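Local structure of methyl-accepting/DNA response regulator (Bacillus cereus, 3D6W) at residues H71-Y76 / L84-N89; M22-K27 / S64-V69. The protein probably binds DNA through the LytTR domain captured in this construct, as part of a two-component response regulator. One frame throughout, in Å; residues are numbered along the deposited sequence.

Contact 1 (H71-Y76 / L84-N89); sequences HIKAIY and LLSMDN. With MG (magnesium ion), chain C.
Leu85 lies alongside Ile75 on one face of this antiparallel pair, the two side chains pointing the same way, with Leu85 CD2 4.0 Å from Ile75 CG2 and equally near its CG1. The other branch, CD1, reaches diagonally across to Ile72 CD1 on the partner strand at 3.9 Å. There Ile72 also meets selenomethionine Met87, whose chain folds back at chi2 and chi3 (-57° and -67°); this curl brings the SE atom to Ile72 CG1 and lays the terminal CE 3.7 Å from His71 CB, although the side chain leaves the backbone heading away from the other strand. Val67 touches this apolar cluster, and Phe103 of helix 100-107 packs on Ile75 and Leu85.

Ala74, Tyr76, Leu84 and Ser86 occupy the other face. Here the Tyr76 ring offers its edge to Ser86, with CE2 3.8 Å from CB and the methylene near the ring plane.

Ser86 O is gripped twice, by Lys73 N at 2.7 Å and by Ala74 N, the latter on a lone pair. Between Ile72 and Ala74 the register slips by one residue. Beyond it, Asp88 N bonds to His71 O, and Asp88 crosses Lys73, its OD1 3.4 Å from Lys73 CB. The imidazole of His71 leads away from the Leu84-Asn89 segment, its NE2 bonding to Ser19 O.

Ile72 O binds a magnesium ion at 2.6 Å, together with two waters; Asp88 OD2 stands 3.7 Å from the metal, beyond direct coordination in this copy, although Asp88 too belongs to the magnesium site known for this protein. The whole is a beta hairpin interrupted by a classic beta bulge, in which Lys73 and Ala74 together face Ser86, beside a magnesium site.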
ATOM      1  N   HIS A  71       5.197   7.662  12.868  1.00 57.27           N
ATOM      2  CA  HIS A  71       5.117   7.322  14.280  1.00 56.72           C
ATOM      3  C   HIS A  71       5.063   8.515  15.179  1.00 56.36           C
ATOM      4  O   HIS A  71       5.002   8.357  16.374  1.00 57.18           O
ATOM      5  CB  HIS A  71       6.245   6.411  14.660  1.00 57.35           C
ATOM      6  CG  HIS A  71       6.188   5.108  13.952  1.00 57.90           C
ATOM      7  ND1 HIS A  71       5.488   4.032  14.444  1.00 63.49           N
ATOM      8  CD2 HIS A  71       6.701   4.714  12.764  1.00 60.53           C
ATOM      9  CE1 HIS A  71       5.586   3.020  13.594  1.00 62.23           C
ATOM     10  NE2 HIS A  71       6.322   3.410  12.565  1.00 62.98           N
ATOM     11  N   ILE A  72       5.041   9.712  14.621  1.00 56.78           N
ATOM     12  CA  ILE A  72       4.873  10.925  15.427  1.00 57.01           C
ATOM     13  C   ILE A  72       3.420  11.010  15.833  1.00 58.60           C
ATOM     14  O   ILE A  72       2.516  10.940  14.976  1.00 59.44           O
ATOM     15  CB  ILE A  72       5.273  12.245  14.697  1.00 56.64           C
ATOM     16  CG1 ILE A  72       6.782  12.277  14.422  1.00 55.81           C
ATOM     17  CG2 ILE A  72       4.880  13.500  15.536  1.00 55.58           C
ATOM     18  CD1 ILE A  72       7.245  13.409  13.567  1.00 54.02           C
ATOM     19  N   LYS A  73       3.196  11.189  17.130  1.00 59.67           N
ATOM     20  CA  LYS A  73       1.858  11.474  17.621  1.00 61.42           C
ATOM     21  C   LYS A  73       1.555  13.000  17.609  1.00 60.69           C
ATOM     22  O   LYS A  73       0.515  13.419  17.066  1.00 61.22           O
ATOM     23  CB  LYS A  73       1.673  10.868  19.006  1.00 61.67           C
ATOM     24  CG  LYS A  73       0.330  11.160  19.620  1.00 64.57           C
ATOM     25  CD  LYS A  73       0.081  10.255  20.802  1.00 66.39           C
ATOM     26  CE  LYS A  73      -0.323  11.037  22.030  1.00 71.85           C
ATOM     27  NZ  LYS A  73      -1.812  11.191  22.045  1.00 75.78           N
ATOM     28  N   ALA A  74       2.462  13.808  18.158  1.00 59.58           N
ATOM     29  CA  ALA A  74       2.265  15.261  18.250  1.00 59.98           C
ATOM     30  C   ALA A  74       3.615  15.958  18.237  1.00 59.82           C
ATOM     31  O   ALA A  74       4.621  15.380  18.681  1.00 59.65           O
ATOM     32  CB  ALA A  74       1.479  15.668  19.529  1.00 59.20           C
ATOM     33  N   ILE A  75       3.615  17.185  17.701  1.00 59.52           N
ATOM     34  CA  ILE A  75       4.764  18.068  17.638  1.00 60.03           C
ATOM     35  C   ILE A  75       4.464  19.264  18.563  1.00 60.42           C
ATOM     36  O   ILE A  75       3.452  19.954  18.398  1.00 59.74           O
ATOM     37  CB  ILE A  75       5.031  18.615  16.204  1.00 60.12           C
ATOM     38  CG1 ILE A  75       5.140  17.476  15.174  1.00 60.21           C
ATOM     39  CG2 ILE A  75       6.252  19.576  16.210  1.00 58.97           C
ATOM     40  CD1 ILE A  75       5.044  17.921  13.668  1.00 58.17           C
ATOM     41  N   TYR A  76       5.370  19.499  19.510  1.00 61.43           N
ATOM     42  CA  TYR A  76       5.263  20.575  20.505  1.00 62.33           C
ATOM     43  C   TYR A  76       6.352  21.569  20.336  1.00 62.77           C
ATOM     44  O   TYR A  76       7.487  21.197  20.114  1.00 61.86           O
ATOM     45  CB  TYR A  76       5.392  19.992  21.923  1.00 64.04           C
ATOM     46  CG  TYR A  76       4.214  19.121  22.267  1.00 64.55           C
ATOM     47  CD1 TYR A  76       2.968  19.704  22.504  1.00 66.04           C
ATOM     48  CD2 TYR A  76       4.326  17.737  22.339  1.00 64.45           C
ATOM     49  CE1 TYR A  76       1.866  18.958  22.775  1.00 67.30           C
ATOM     50  CE2 TYR A  76       3.203  16.962  22.657  1.00 64.89           C
ATOM     51  CZ  TYR A  76       1.977  17.584  22.867  1.00 66.45           C
ATOM     52  OH  TYR A  76       0.818  16.871  23.159  1.00 68.02           O
ATOM     53  N   LEU A  84       9.709  19.306  20.282  1.00 53.95           N
ATOM     54  CA  LEU A  84       9.831  18.044  20.931  1.00 53.17           C
ATOM     55  C   LEU A  84       8.736  17.201  20.327  1.00 51.78           C
ATOM     56  O   LEU A  84       7.592  17.674  20.194  1.00 52.43           O
ATOM     57  CB  LEU A  84       9.618  18.228  22.435  1.00 53.53           C
ATOM     58  CG  LEU A  84      10.072  17.192  23.402  1.00 53.39           C
ATOM     59  CD1 LEU A  84      11.435  16.600  22.964  1.00 52.65           C
ATOM     60  CD2 LEU A  84      10.092  17.866  24.815  1.00 53.10           C
ATOM     61  N   LEU A  85       9.095  15.984  19.911  1.00 49.78           N
ATOM     62  CA  LEU A  85       8.169  15.080  19.241  1.00 47.93           C
ATOM     63  C   LEU A  85       7.698  14.052  20.235  1.00 47.39           C
ATOM     64  O   LEU A  85       8.465  13.342  20.845  1.00 46.54           O
ATOM     65  CB  LEU A  85       8.838  14.384  18.039  1.00 47.12           C
ATOM     66  CG  LEU A  85       9.620  15.293  17.078  1.00 45.60           C
ATOM     67  CD1 LEU A  85      10.206  14.515  15.895  1.00 36.85           C
ATOM     68  CD2 LEU A  85       8.752  16.468  16.647  1.00 43.69           C
ATOM     69  N   SER A  86       6.398  13.974  20.376  1.00 47.97           N
ATOM     70  CA  SER A  86       5.736  12.918  21.113  1.00 48.07           C
ATOM     71  C   SER A  86       5.511  11.762  20.163  1.00 45.91           C
ATOM     72  O   SER A  86       4.781  11.916  19.183  1.00 45.30           O
ATOM     73  CB  SER A  86       4.372  13.456  21.602  1.00 49.42           C
ATOM     74  OG  SER A  86       3.797  12.652  22.624  1.00 55.91           O
HETATM   75  N   MSE A  87       6.130  10.613  20.441  1.00 44.13           N
HETATM   76  CA  MSE A  87       5.966   9.449  19.615  1.00 43.18           C
HETATM   77  C   MSE A  87       4.740   8.632  20.059  1.00 44.86           C
HETATM   78  O   MSE A  87       4.260   8.818  21.177  1.00 46.03           O
HETATM   79  CB  MSE A  87       7.229   8.595  19.601  1.00 42.05           C
HETATM   80  CG  MSE A  87       8.499   9.339  19.280  1.00 39.14           C
HETATM   81 SE   MSE A  87       8.524  10.288  17.596  0.65 32.51          SE
HETATM   82  CE  MSE A  87       8.455   8.770  16.470  1.00 25.61           C
ATOM     83  N   ASP A  88       4.250   7.757  19.173  1.00 45.01           N
ATOM     84  CA  ASP A  88       3.096   6.963  19.421  1.00 46.81           C
ATOM     85  C   ASP A  88       3.264   5.994  20.594  1.00 47.90           C
ATOM     86  O   ASP A  88       2.307   5.718  21.289  1.00 49.37           O
ATOM     87  CB  ASP A  88       2.766   6.106  18.178  1.00 47.48           C
ATOM     88  CG  ASP A  88       1.927   6.835  17.153  1.00 47.38           C
ATOM     89  OD1 ASP A  88       1.349   7.891  17.475  1.00 48.80           O
ATOM     90  OD2 ASP A  88       1.839   6.332  16.012  1.00 50.10           O
ATOM     91  N   ASN A  89       4.445   5.414  20.772  1.00 48.07           N
ATOM     92  CA  ASN A  89       4.711   4.524  21.904  1.00 47.90           C
ATOM     93  C   ASN A  89       5.062   5.246  23.250  1.00 49.95           C
ATOM     94  O   ASN A  89       5.506   4.622  24.166  1.00 50.38           O
ATOM     95  CB  ASN A  89       5.858   3.603  21.529  1.00 45.44           C
ATOM     96  CG  ASN A  89       7.204   4.309  21.548  1.00 39.40           C
ATOM     97  OD1 ASN A  89       7.289   5.535  21.619  1.00 34.26           O
ATOM     98  ND2 ASN A  89       8.252   3.545  21.482  1.00 29.72           N
TER
HETATM   99 MG    MG C 301       0.836   9.283  13.953  1.00 62.66          MG
HETATM  100  O   HOH W   1       0.183  11.701  14.385  1.00 57.08           O
HETATM  101  O   HOH W   2      -1.368   9.611  12.725  1.00 47.62           O

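Contact 2 (M22-K27 / S64-V69); sequences MYLEAK and SFIVNV
Four backbone hydrogen bonds join Met22-Lys27 to Ser64-Val69 as antiparallel neighbours. Leu24 and Ile66 form a hydrogen-bonded pair, Leu24 N giving to Ile66 O at 2.7 Å and Ile66 N returning a bond to Leu24 O. Ala26 N binds Ser64 O at one end and Asn68 N binds Met22 O at the other, the latter donor standing 40° out of the carbonyl plane. A weak bond from Ser64 OG to Ala26 O adds to the first of these ends. Between the pairs, CA-H groups of Tyr23, Phe65 and Glu25 approach carbonyl oxygens, as Phe65 CA does Leu24 O at 3.3 Å.

Aromatic and carboxylate contacts fill one face. Phe65 meets both Tyr23 and Glu25, each pointing the same way as the ring. Tyr23 CD2 lies near the plane of the Phe65 ring, at its edge, 4.1 Å from Phe65 CD2. With CG anti to the backbone N (chi1 177°) and the chain extended beyond it, Glu25 runs beside the ring, displaced from its plane; OE1 comes 3.3 Å from Phe65 CZ, and carboxylate and ring planes are inclined by 29°. Tyr23 OH is hydrogen-bonded to Glu91, and His62 meets Phe65 edge-to-face.

Aliphatic packing takes the opposite face, where Leu24 and Ile66 lie side by side, CD1 of the former 4.2 Å from CB of the latter. Phe49 of helix 46-52 packs against both.

Asn68, its amide anchored to Val21 and Asn70, presses CB against Met22 O at 3.4 Å. The chemistry thus separates by face: aliphatic side chains meet helix 46-52 on one side, whereas the aromatic side carries polar ends, among them the tyrosine hydroxyl bonded to Glu91.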
HETATM    1  N   MSE A  22      10.552   3.535  14.024  1.00 47.48           N
HETATM    2  CA  MSE A  22      10.024   4.730  14.647  1.00 45.74           C
HETATM    3  C   MSE A  22      11.003   5.914  14.544  1.00 46.12           C
HETATM    4  O   MSE A  22      10.611   7.032  14.241  1.00 44.25           O
HETATM    5  CB  MSE A  22       9.708   4.445  16.129  1.00 44.28           C
HETATM    6  CG  MSE A  22       8.731   3.338  16.336  1.00 39.75           C
HETATM    7 SE   MSE A  22       8.212   2.946  18.162  0.65 34.59          SE
HETATM    8  CE  MSE A  22      10.029   2.587  18.747  1.00 31.49           C
ATOM      9  N   TYR A  23      12.265   5.630  14.837  1.00 47.88           N
ATOM     10  CA  TYR A  23      13.362   6.584  14.767  1.00 49.56           C
ATOM     11  C   TYR A  23      14.738   5.866  14.765  1.00 50.94           C
ATOM     12  O   TYR A  23      14.850   4.646  14.990  1.00 51.25           O
ATOM     13  CB  TYR A  23      13.264   7.658  15.885  1.00 50.31           C
ATOM     14  CG  TYR A  23      13.492   7.149  17.299  1.00 50.93           C
ATOM     15  CD1 TYR A  23      12.436   6.728  18.088  1.00 49.91           C
ATOM     16  CD2 TYR A  23      14.780   7.121  17.846  1.00 52.85           C
ATOM     17  CE1 TYR A  23      12.650   6.278  19.346  1.00 50.30           C
ATOM     18  CE2 TYR A  23      15.012   6.660  19.089  1.00 51.25           C
ATOM     19  CZ  TYR A  23      13.944   6.222  19.850  1.00 52.04           C
ATOM     20  OH  TYR A  23      14.185   5.751  21.137  1.00 52.22           O
ATOM     21  N   LEU A  24      15.764   6.612  14.388  1.00 51.88           N
ATOM     22  CA  LEU A  24      17.132   6.115  14.410  1.00 52.72           C
ATOM     23  C   LEU A  24      17.883   7.109  15.256  1.00 55.11           C
ATOM     24  O   LEU A  24      17.582   8.311  15.219  1.00 55.39           O
ATOM     25  CB  LEU A  24      17.769   5.999  13.001  1.00 52.44           C
ATOM     26  CG  LEU A  24      17.231   4.988  11.986  1.00 51.64           C
ATOM     27  CD1 LEU A  24      15.986   5.501  11.224  1.00 51.46           C
ATOM     28  CD2 LEU A  24      18.263   4.669  10.989  1.00 51.70           C
ATOM     29  N   GLU A  25      18.825   6.612  16.052  1.00 57.81           N
ATOM     30  CA  GLU A  25      19.607   7.474  16.931  1.00 59.82           C
ATOM     31  C   GLU A  25      21.105   7.194  16.840  1.00 60.44           C
ATOM     32  O   GLU A  25      21.531   6.035  17.005  1.00 59.87           O
ATOM     33  CB  GLU A  25      19.168   7.330  18.387  1.00 59.79           C
ATOM     34  CG  GLU A  25      20.028   8.187  19.340  1.00 59.72           C
ATOM     35  CD  GLU A  25      19.569   8.144  20.769  1.00 61.31           C
ATOM     36  OE1 GLU A  25      19.959   9.068  21.549  1.00 61.35           O
ATOM     37  OE2 GLU A  25      18.812   7.200  21.080  1.00 60.92           O
ATOM     38  N   ALA A  26      21.882   8.260  16.593  1.00 61.72           N
ATOM     39  CA  ALA A  26      23.348   8.217  16.734  1.00 62.89           C
ATOM     40  C   ALA A  26      23.696   8.427  18.212  1.00 65.56           C
ATOM     41  O   ALA A  26      23.371   9.440  18.841  1.00 65.20           O
ATOM     42  CB  ALA A  26      24.024   9.257  15.868  1.00 62.69           C
ATOM     43  N   LYS A  27      24.345   7.436  18.774  1.00 69.29           N
ATOM     44  CA  LYS A  27      24.631   7.427  20.198  1.00 72.27           C
ATOM     45  C   LYS A  27      25.827   6.534  20.456  1.00 74.02           C
ATOM     46  O   LYS A  27      25.928   5.442  19.908  1.00 74.45           O
ATOM     47  CB  LYS A  27      23.412   6.890  20.946  1.00 72.85           C
ATOM     48  CG  LYS A  27      23.503   6.873  22.445  1.00 71.39           C
ATOM     49  CD  LYS A  27      22.556   5.840  23.002  1.00 73.27           C
ATOM     50  CE  LYS A  27      22.227   6.151  24.433  1.00 75.03           C
ATOM     51  NZ  LYS A  27      22.344   4.929  25.287  1.00 77.07           N
ATOM     52  N   SER A  64      21.704  13.872  15.780  1.00 58.15           N
ATOM     53  CA  SER A  64      21.732  12.517  16.335  1.00 58.67           C
ATOM     54  C   SER A  64      20.455  11.676  16.063  1.00 58.50           C
ATOM     55  O   SER A  64      20.406  10.518  16.477  1.00 59.59           O
ATOM     56  CB  SER A  64      21.970  12.625  17.857  1.00 58.55           C
ATOM     57  OG  SER A  64      23.372  12.768  18.155  1.00 60.29           O
ATOM     58  N   PHE A  65      19.453  12.225  15.360  1.00 58.22           N
ATOM     59  CA  PHE A  65      18.164  11.533  15.138  1.00 58.03           C
ATOM     60  C   PHE A  65      17.623  11.646  13.747  1.00 56.70           C
ATOM     61  O   PHE A  65      17.609  12.739  13.153  1.00 56.67           O
ATOM     62  CB  PHE A  65      17.075  12.092  16.055  1.00 59.19           C
ATOM     63  CG  PHE A  65      17.304  11.799  17.499  1.00 60.22           C
ATOM     64  CD1 PHE A  65      18.034  12.678  18.291  1.00 63.71           C
ATOM     65  CD2 PHE A  65      16.807  10.623  18.069  1.00 60.70           C
ATOM     66  CE1 PHE A  65      18.288  12.369  19.679  1.00 61.83           C
ATOM     67  CE2 PHE A  65      17.030  10.322  19.411  1.00 62.73           C
ATOM     68  CZ  PHE A  65      17.773  11.205  20.219  1.00 61.68           C
ATOM     69  N   ILE A  66      17.148  10.506  13.236  1.00 55.10           N
ATOM     70  CA  ILE A  66      16.208  10.482  12.127  1.00 53.34           C
ATOM     71  C   ILE A  66      14.850   9.943  12.654  1.00 53.38           C
ATOM     72  O   ILE A  66      14.788   8.907  13.307  1.00 51.87           O
ATOM     73  CB  ILE A  66      16.687   9.626  10.933  1.00 54.09           C
ATOM     74  CG1 ILE A  66      17.980  10.192  10.321  1.00 50.40           C
ATOM     75  CG2 ILE A  66      15.525   9.480   9.874  1.00 54.22           C
ATOM     76  CD1 ILE A  66      18.604   9.294   9.348  1.00 50.41           C
ATOM     77  N   VAL A  67      13.771  10.683  12.389  1.00 53.17           N
ATOM     78  CA  VAL A  67      12.438  10.276  12.828  1.00 53.52           C
ATOM     79  C   VAL A  67      11.556   9.797  11.641  1.00 53.87           C
ATOM     80  O   VAL A  67      11.668  10.295  10.474  1.00 54.47           O
ATOM     81  CB  VAL A  67      11.754  11.419  13.673  1.00 53.86           C
ATOM     82  CG1 VAL A  67      11.261  12.568  12.798  1.00 50.91           C
ATOM     83  CG2 VAL A  67      10.585  10.862  14.547  1.00 53.80           C
ATOM     84  N   ASN A  68      10.694   8.831  11.924  1.00 53.60           N
ATOM     85  CA  ASN A  68       9.606   8.443  10.995  1.00 54.29           C
ATOM     86  C   ASN A  68       8.368   9.249  11.353  1.00 54.17           C
ATOM     87  O   ASN A  68       7.785   9.039  12.401  1.00 53.52           O
ATOM     88  CB  ASN A  68       9.303   6.936  11.144  1.00 54.77           C
ATOM     89  CG  ASN A  68       8.394   6.395  10.062  1.00 53.31           C
ATOM     90  OD1 ASN A  68       7.670   7.123   9.450  1.00 54.57           O
ATOM     91  ND2 ASN A  68       8.412   5.087   9.873  1.00 52.58           N
ATOM     92  N   VAL A  69       7.950  10.139  10.461  1.00 54.85           N
ATOM     93  CA  VAL A  69       6.807  11.024  10.717  1.00 55.43           C
ATOM     94  C   VAL A  69       5.523  10.224  10.920  1.00 56.62           C
ATOM     95  O   VAL A  69       4.557  10.745  11.498  1.00 58.19           O
ATOM     96  CB  VAL A  69       6.618  12.115   9.599  1.00 55.37           C
ATOM     97  CG1 VAL A  69       7.983  12.832   9.285  1.00 55.16           C
ATOM     98  CG2 VAL A  69       6.044  11.525   8.348  1.00 55.08           C
TER

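Overall arrangement
After strands 4-8 and 13-17 the chain enters contact 2 at Met22-Lys27, then runs through strands 30-35 and 39-42, helix 46-52 and strand 58-62 before Ser64-Val69 returns to close the long loop of contact 2 in the middle of the five-stranded sheet. Only a short step separates that strand from His71, where contact 1 opens; it closes across the seven-residue connection of a hairpin. The two contacts therefore run in series, neither nested nor crossed, with centres about 12 Å apart. They touch where Met87 CE packs on Val67 CG2 at 3.6 Å, joining the three-stranded sheet to the five-stranded one within the LytTR domain.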